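Local coordinates for conserved domain protein (Streptococcus pneumoniae, PDB 2FI0), which is of unknown function but carries a DUF1858-family sequence and forms a small, mostly helical domain, at residues A[11-14]-A[15-19]; A[65-68]-A[69-73]; A[40-43]-A[44-48]. One frame throughout, in Å; residues are numbered along the deposited sequence.

Interaction 1 of 3, residues A[11-14]-A[15-19]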
loop_
_atom_site.group_PDB
_atom_site.type_symbol
_atom_site.label_atom_id
_atom_site.label_comp_id
_atom_site.label_asym_id
_atom_site.label_seq_id
_atom_site.Cartn_x
_atom_site.Cartn_y
_atom_site.Cartn_z
ATOM N N VAL A 11 5.470 1.542 4.108
ATOM C CA VAL A 11 5.635 1.110 2.722
ATOM C C VAL A 11 6.718 0.034 2.608
ATOM O O VAL A 11 6.984 -0.453 1.518
ATOM C CB VAL A 11 5.931 2.307 1.750
ATOM C CG1 VAL A 11 4.755 3.269 1.704
ATOM C CG2 VAL A 11 7.216 3.052 2.126
ATOM N N SER A 12 7.338 -0.325 3.734
ATOM C CA SER A 12 8.421 -1.300 3.740
ATOM C C SER A 12 8.022 -2.696 4.188
ATOM O O SER A 12 8.867 -3.568 4.220
ATOM C CB SER A 12 9.587 -0.810 4.602
ATOM O OG SER A 12 9.310 -0.952 5.984
ATOM N N ILE A 13 6.753 -2.912 4.523
ATOM C CA ILE A 13 6.258 -4.220 4.951
ATOM C C ILE A 13 5.355 -4.805 3.845
ATOM O O ILE A 13 4.910 -4.070 2.966
ATOM C CB ILE A 13 5.493 -4.134 6.317
ATOM C CG1 ILE A 13 4.205 -3.309 6.195
ATOM C CG2 ILE A 13 6.399 -3.555 7.413
ATOM C CD1 ILE A 13 3.324 -3.395 7.401
ATOM N N PRO A 14 5.092 -6.127 3.878
ATOM C CA PRO A 14 4.255 -6.743 2.838
ATOM C C PRO A 14 2.885 -6.089 2.663
ATOM O O PRO A 14 2.245 -5.738 3.639
ATOM C CB PRO A 14 4.109 -8.201 3.315
ATOM C CG PRO A 14 5.316 -8.442 4.142
ATOM C CD PRO A 14 5.590 -7.128 4.839
ATOM N N VAL A 15 2.445 -5.932 1.419
ATOM C CA VAL A 15 1.193 -5.226 1.139
ATOM C C VAL A 15 -0.013 -5.864 1.856
ATOM O O VAL A 15 -0.923 -5.156 2.307
ATOM C CB VAL A 15 0.919 -5.106 -0.381
ATOM C CG1 VAL A 15 -0.424 -4.444 -0.630
ATOM C CG2 VAL A 15 1.979 -4.276 -1.027
ATOM N N ALA A 16 -0.002 -7.185 1.982
ATOM C CA ALA A 16 -1.057 -7.897 2.723
ATOM C C ALA A 16 -1.182 -7.440 4.192
ATOM O O ALA A 16 -2.295 -7.321 4.716
ATOM C CB ALA A 16 -0.822 -9.395 2.662
ATOM N N GLU A 17 -0.048 -7.204 4.851
ATOM C CA GLU A 17 -0.055 -6.728 6.234
ATOM C C GLU A 17 -0.656 -5.322 6.340
ATOM O O GLU A 17 -1.360 -4.995 7.300
ATOM C CB GLU A 17 1.359 -6.704 6.809
ATOM C CG GLU A 17 1.953 -8.061 7.047
ATOM C CD GLU A 17 3.328 -8.001 7.701
ATOM O OE1 GLU A 17 3.605 -7.024 8.443
ATOM O OE2 GLU A 17 4.127 -8.947 7.480
ATOM N N VAL A 18 -0.354 -4.492 5.354
ATOM C CA VAL A 18 -0.943 -3.171 5.283
ATOM C C VAL A 18 -2.472 -3.300 5.193
ATOM O O VAL A 18 -3.188 -2.668 5.948
ATOM C CB VAL A 18 -0.390 -2.343 4.101
ATOM C CG1 VAL A 18 -1.112 -1.030 4.003
ATOM C CG2 VAL A 18 1.102 -2.107 4.261
ATOM N N VAL A 19 -2.955 -4.141 4.281
ATOM C CA VAL A 19 -4.384 -4.213 3.982
ATOM C C VAL A 19 -5.164 -4.857 5.137
ATOM O O VAL A 19 -6.278 -4.436 5.432
ATOM C CB VAL A 19 -4.644 -4.932 2.634
ATOM C CG1 VAL A 19 -6.149 -5.193 2.412
ATOM C CG2 VAL A 19 -4.083 -4.118 1.498
#
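The carbonyl oxygen of P14 receives two backbone N-H groups of the first helical turn, both weakly. E17 N lies 3.0 Å from P14 O but meets it at a bent N-H...O angle of 126°, while V18 N, 3.4 Å from the same oxygen, comes in straighter at 160°. P14 sits at the N-cap of helix 15-21, so the chain changes here from the loop that follows strand 8-10 to the helix. The proline ring and the E17 side chain run side by side and point the same way: E17 OE2 rests 3.5 Å from P14 CD, with P14 CG nearly as near. E17 CG stands anti to its own carbonyl carbon (chi1 -70°) and the chain beyond is extended, which brings the carboxylate back alongside the proline's CG and CD. I13 meets this chain at about a right angle, with I13 CD1 3.8 Å from E17 OE1. I13 also packs on V18, whose CG2 branch lies 3.8 Å from I13 CG1. V15, buried, packs against F34, L37 and L52. The E17 carboxylate therefore meets carbon on this side, from I13 and P14, and its negative charge near the helix start would probably interact favourably with the helix dipole.

Interaction 2 of 3, residues A[65-68]-A[69-73]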
loop_
_atom_site.group_PDB
_atom_site.type_symbol
_atom_site.label_atom_id
_atom_site.label_comp_id
_atom_site.label_asym_id
_atom_site.label_seq_id
_atom_site.Cartn_x
_atom_site.Cartn_y
_atom_site.Cartn_z
ATOM N N LYS A 65 3.840 9.512 -6.083
ATOM C CA LYS A 65 2.419 9.432 -6.408
ATOM C C LYS A 65 1.671 8.664 -5.309
ATOM O O LYS A 65 0.607 9.085 -4.876
ATOM C CB LYS A 65 2.246 8.763 -7.782
ATOM C CG LYS A 65 0.828 8.343 -8.170
ATOM C CD LYS A 65 0.106 9.404 -8.969
ATOM C CE LYS A 65 -1.239 8.897 -9.467
ATOM N NZ LYS A 65 -2.142 10.048 -9.747
ATOM N N ILE A 66 2.249 7.554 -4.858
ATOM C CA ILE A 66 1.672 6.755 -3.788
ATOM C C ILE A 66 1.630 7.500 -2.475
ATOM O O ILE A 66 0.610 7.473 -1.799
ATOM C CB ILE A 66 2.440 5.419 -3.603
ATOM C CG1 ILE A 66 2.164 4.508 -4.805
ATOM C CG2 ILE A 66 2.036 4.731 -2.280
ATOM C CD1 ILE A 66 3.206 3.488 -5.060
ATOM N N VAL A 67 2.730 8.170 -2.119
ATOM C CA VAL A 67 2.791 8.926 -0.871
ATOM C C VAL A 67 1.783 10.081 -0.870
ATOM O O VAL A 67 1.034 10.238 0.082
ATOM C CB VAL A 67 4.221 9.409 -0.549
ATOM C CG1 VAL A 67 4.236 10.301 0.698
ATOM C CG2 VAL A 67 5.129 8.201 -0.321
ATOM N N ARG A 68 1.726 10.837 -1.958
ATOM C CA ARG A 68 0.757 11.944 -2.095
ATOM C C ARG A 68 -0.682 11.457 -1.938
ATOM O O ARG A 68 -1.492 12.060 -1.245
ATOM C CB ARG A 68 0.851 12.571 -3.480
ATOM C CG ARG A 68 2.007 13.491 -3.701
ATOM C CD ARG A 68 1.971 14.042 -5.139
ATOM N NE ARG A 68 2.077 15.464 -4.984
ATOM C CZ ARG A 68 1.194 16.372 -5.350
ATOM N NH1 ARG A 68 0.112 16.103 -6.058
ATOM N NH2 ARG A 68 1.478 17.600 -5.056
ATOM N N THR A 69 -0.988 10.377 -2.637
ATOM C CA THR A 69 -2.340 9.812 -2.632
ATOM C C THR A 69 -2.733 9.342 -1.233
ATOM O O THR A 69 -3.827 9.646 -0.748
ATOM C CB THR A 69 -2.456 8.653 -3.636
ATOM O OG1 THR A 69 -2.037 9.099 -4.930
ATOM C CG2 THR A 69 -3.894 8.156 -3.722
ATOM N N LEU A 70 -1.825 8.631 -0.578
ATOM C CA LEU A 70 -2.084 8.159 0.767
ATOM C C LEU A 70 -2.274 9.302 1.749
ATOM O O LEU A 70 -3.225 9.291 2.527
ATOM C CB LEU A 70 -0.981 7.199 1.230
ATOM C CG LEU A 70 -0.966 5.815 0.561
ATOM C CD1 LEU A 70 0.296 5.035 0.979
ATOM C CD2 LEU A 70 -2.226 5.020 0.893
ATOM N N GLU A 71 -1.389 10.303 1.708
ATOM C CA GLU A 71 -1.556 11.497 2.547
ATOM C C GLU A 71 -2.872 12.229 2.269
ATOM O O GLU A 71 -3.542 12.629 3.196
ATOM C CB GLU A 71 -0.369 12.434 2.400
ATOM C CG GLU A 71 0.928 11.832 2.917
ATOM C CD GLU A 71 2.092 12.811 2.892
ATOM O OE1 GLU A 71 2.139 13.707 2.020
ATOM O OE2 GLU A 71 2.984 12.669 3.750
ATOM N N ALA A 72 -3.245 12.371 1.001
ATOM C CA ALA A 72 -4.521 13.002 0.613
ATOM C C ALA A 72 -5.767 12.262 1.108
ATOM O O ALA A 72 -6.835 12.833 1.141
ATOM C CB ALA A 72 -4.604 13.132 -0.899
ATOM N N ASN A 73 -5.639 10.983 1.436
ATOM C CA ASN A 73 -6.754 10.199 1.948
ATOM C C ASN A 73 -6.657 9.936 3.462
ATOM O O ASN A 73 -7.364 9.089 4.001
ATOM C CB ASN A 73 -6.865 8.900 1.157
ATOM C CG ASN A 73 -7.400 9.118 -0.251
ATOM O OD1 ASN A 73 -8.615 9.254 -0.454
ATOM N ND2 ASN A 73 -6.494 9.155 -1.236
#
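I66 and L70, one turn apart on helix 63-72, lie side by side and point the same way, with I66 CG2 3.7 Å from L70 CD1. V67 and E71 repeat this parallel alignment: the V67 CG1 methyl sits beside the E71 carboxylate, 4.0 Å from E71 CD. In L70 and E71 alike, CG is anti to the residue's own carbonyl carbon (chi1 -71° and -65°), and this sends them back along the helix toward the residue four places earlier. T69 uses its side chain differently. Its OG1 donates to K65 O at 2.6 Å, and T69 N reaches the same oxygen at 3.0 Å from the opposite face of the carbonyl plane, so one main-chain acceptor is gripped by two groups of a single residue. All three pairings have the i to i+4 spacing of an alpha-helix, and a hydroxyl bonding back in this way is common for helical threonines. At the end of the helix N73 turns back: its ND2 gives a 2.8 Å bond to T69 O, approaching from above the carbonyl plane, and so reinforces the last turn where the chain leaves the helix for strand 76-78. The I66 and L70 pair is buried, with T61 beside I66 and V25 beside L70. T69 and N73 lean on I28 of helix 26-29, while V67 touches L80, beyond strand 76-78.

Interaction 3 of 3, residues A[40-43]-A[44-48]; sequences PLMR and NTVGR
M42 curls its thioether toward the next turn of chain, laying CE against V46 CG1 at 3.9 Å, with T45 OG1 about as close. Bends at chi2 (-51°) and chi3 (-40°) bring the methyl round, since the side chain sets off away from these residues. Beside it, M42 O accepts from T45 N at 3.1 Å, the donor standing well above the carbonyl plane, and weakly from V46 N. T45 OG1 sits between two carbonyls, 2.8 Å from M42 O and 3.0 Å from L41 O, and its one proton could serve either. N44 is where the chain leaves the short helix 40-43, and N44 N closes the last turn with a 2.8 Å bond to P40 O. N44 and T45 link this short helix to the weakly bonded helix 46-49, within the range of the DUF1858 family. A water accepts from both R43 NE, at 2.8 Å, and N44 ND2, at 2.7 Å, tying these two side chains together. R43 leaves with CG anti to its backbone N (chi1 -178°) and bends at chi3; farther along, its NH1 bonds to L37 O, and the chain lies on V19 of helix 15-21. G47 CA comes within 3.0 Å of R43 O.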
loop_
_atom_site.group_PDB
_atom_site.type_symbol
_atom_site.label_atom_id
_atom_site.label_comp_id
_atom_site.label_asym_id
_atom_site.label_seq_id
_atom_site.Cartn_x
_atom_site.Cartn_y
_atom_site.Cartn_z
ATOM N N PRO A 40 -8.648 -11.403 -2.647
ATOM C CA PRO A 40 -7.938 -11.924 -1.479
ATOM C C PRO A 40 -6.906 -12.999 -1.782
ATOM O O PRO A 40 -5.838 -12.991 -1.185
ATOM C CB PRO A 40 -9.057 -12.505 -0.616
ATOM C CG PRO A 40 -10.265 -11.802 -1.026
ATOM C CD PRO A 40 -10.112 -11.466 -2.460
ATOM N N LEU A 41 -7.234 -13.932 -2.677
ATOM C CA LEU A 41 -6.315 -15.009 -3.026
ATOM C C LEU A 41 -5.012 -14.434 -3.597
ATOM O O LEU A 41 -3.930 -14.835 -3.172
ATOM C CB LEU A 41 -6.968 -16.003 -4.002
ATOM C CG LEU A 41 -6.113 -17.173 -4.497
ATOM C CD1 LEU A 41 -5.575 -18.007 -3.339
ATOM C CD2 LEU A 41 -6.917 -18.034 -5.440
ATOM N N MET A 42 -5.126 -13.480 -4.525
ATOM C CA MET A 42 -3.943 -12.817 -5.101
ATOM C C MET A 42 -3.200 -12.001 -4.049
ATOM O O MET A 42 -1.983 -12.105 -3.920
ATOM C CB MET A 42 -4.311 -11.872 -6.256
ATOM C CG MET A 42 -4.774 -12.491 -7.581
ATOM S SD MET A 42 -3.755 -13.783 -8.355
ATOM C CE MET A 42 -2.147 -13.062 -8.016
ATOM N N ARG A 43 -3.935 -11.179 -3.305
ATOM C CA ARG A 43 -3.329 -10.357 -2.266
ATOM C C ARG A 43 -2.624 -11.192 -1.192
ATOM O O ARG A 43 -1.599 -10.773 -0.653
ATOM C CB ARG A 43 -4.374 -9.458 -1.608
ATOM C CG ARG A 43 -3.802 -8.525 -0.550
ATOM C CD ARG A 43 -4.842 -7.527 -0.040
ATOM N NE ARG A 43 -5.899 -8.148 0.761
ATOM C CZ ARG A 43 -7.127 -8.429 0.331
ATOM N NH1 ARG A 43 -7.514 -8.146 -0.907
ATOM N NH2 ARG A 43 -7.993 -8.992 1.161
ATOM N N ASN A 44 -3.159 -12.363 -0.873
ATOM C CA ASN A 44 -2.531 -13.201 0.145
ATOM C C ASN A 44 -1.507 -14.196 -0.416
ATOM O O ASN A 44 -1.011 -15.057 0.318
ATOM C CB ASN A 44 -3.596 -13.883 0.997
ATOM C CG ASN A 44 -4.401 -12.884 1.828
ATOM O OD1 ASN A 44 -5.607 -13.045 2.010
ATOM N ND2 ASN A 44 -3.731 -11.855 2.345
ATOM N N THR A 45 -1.194 -14.060 -1.708
ATOM C CA THR A 45 -0.084 -14.781 -2.341
ATOM C C THR A 45 1.020 -13.777 -2.724
ATOM O O THR A 45 2.008 -13.628 -1.991
ATOM C CB THR A 45 -0.547 -15.618 -3.568
ATOM O OG1 THR A 45 -1.264 -14.789 -4.494
ATOM C CG2 THR A 45 -1.437 -16.778 -3.131
ATOM N N VAL A 46 0.842 -13.067 -3.841
ATOM C CA VAL A 46 1.834 -12.061 -4.260
ATOM C C VAL A 46 2.017 -10.947 -3.218
ATOM O O VAL A 46 3.146 -10.511 -2.978
ATOM C CB VAL A 46 1.541 -11.446 -5.678
ATOM C CG1 VAL A 46 0.148 -10.848 -5.770
ATOM C CG2 VAL A 46 2.574 -10.366 -6.032
ATOM N N GLY A 47 0.918 -10.514 -2.601
ATOM C CA GLY A 47 0.930 -9.433 -1.603
ATOM C C GLY A 47 1.633 -9.757 -0.289
ATOM O O GLY A 47 1.951 -8.849 0.486
ATOM N N ARG A 48 1.891 -11.039 -0.024
ATOM C CA ARG A 48 2.702 -11.405 1.144
ATOM C C ARG A 48 4.224 -11.351 0.833
ATOM O O ARG A 48 5.059 -11.332 1.739
ATOM C CB ARG A 48 2.246 -12.752 1.754
ATOM C CG ARG A 48 1.421 -12.589 3.065
ATOM C CD ARG A 48 -0.014 -13.140 3.038
ATOM N NE ARG A 48 -0.088 -14.488 3.630
ATOM C CZ ARG A 48 -1.168 -15.061 4.183
ATOM N NH1 ARG A 48 -2.350 -14.449 4.243
ATOM N NH2 ARG A 48 -1.061 -16.282 4.686
HETATM O O HOH W 1 -4.328 -9.307 2.799
#

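Along the chain the order is interaction 1, interaction 3, then interaction 2. Interactions 1 and 3 are neighbours, with centres about 11 Å apart, and they touch: A16 N probably bonds to G47 O at 3.0 Å, and P14 CB packs 3.6 Å from the same G47 O, so the start of helix 15-21 is joined to the 40-48 link. Interaction 2, on helix 63-72, lies on the opposite side of the chain's centre from both, about 15 Å from interaction 1 and 22 Å from interaction 3 between centres, without touching either. Strand 8-10, which leads into interaction 1, pairs in parallel with strand 76-78, which follows interaction 2, so the two-stranded sheet brings the parts near the two ends of the chain together.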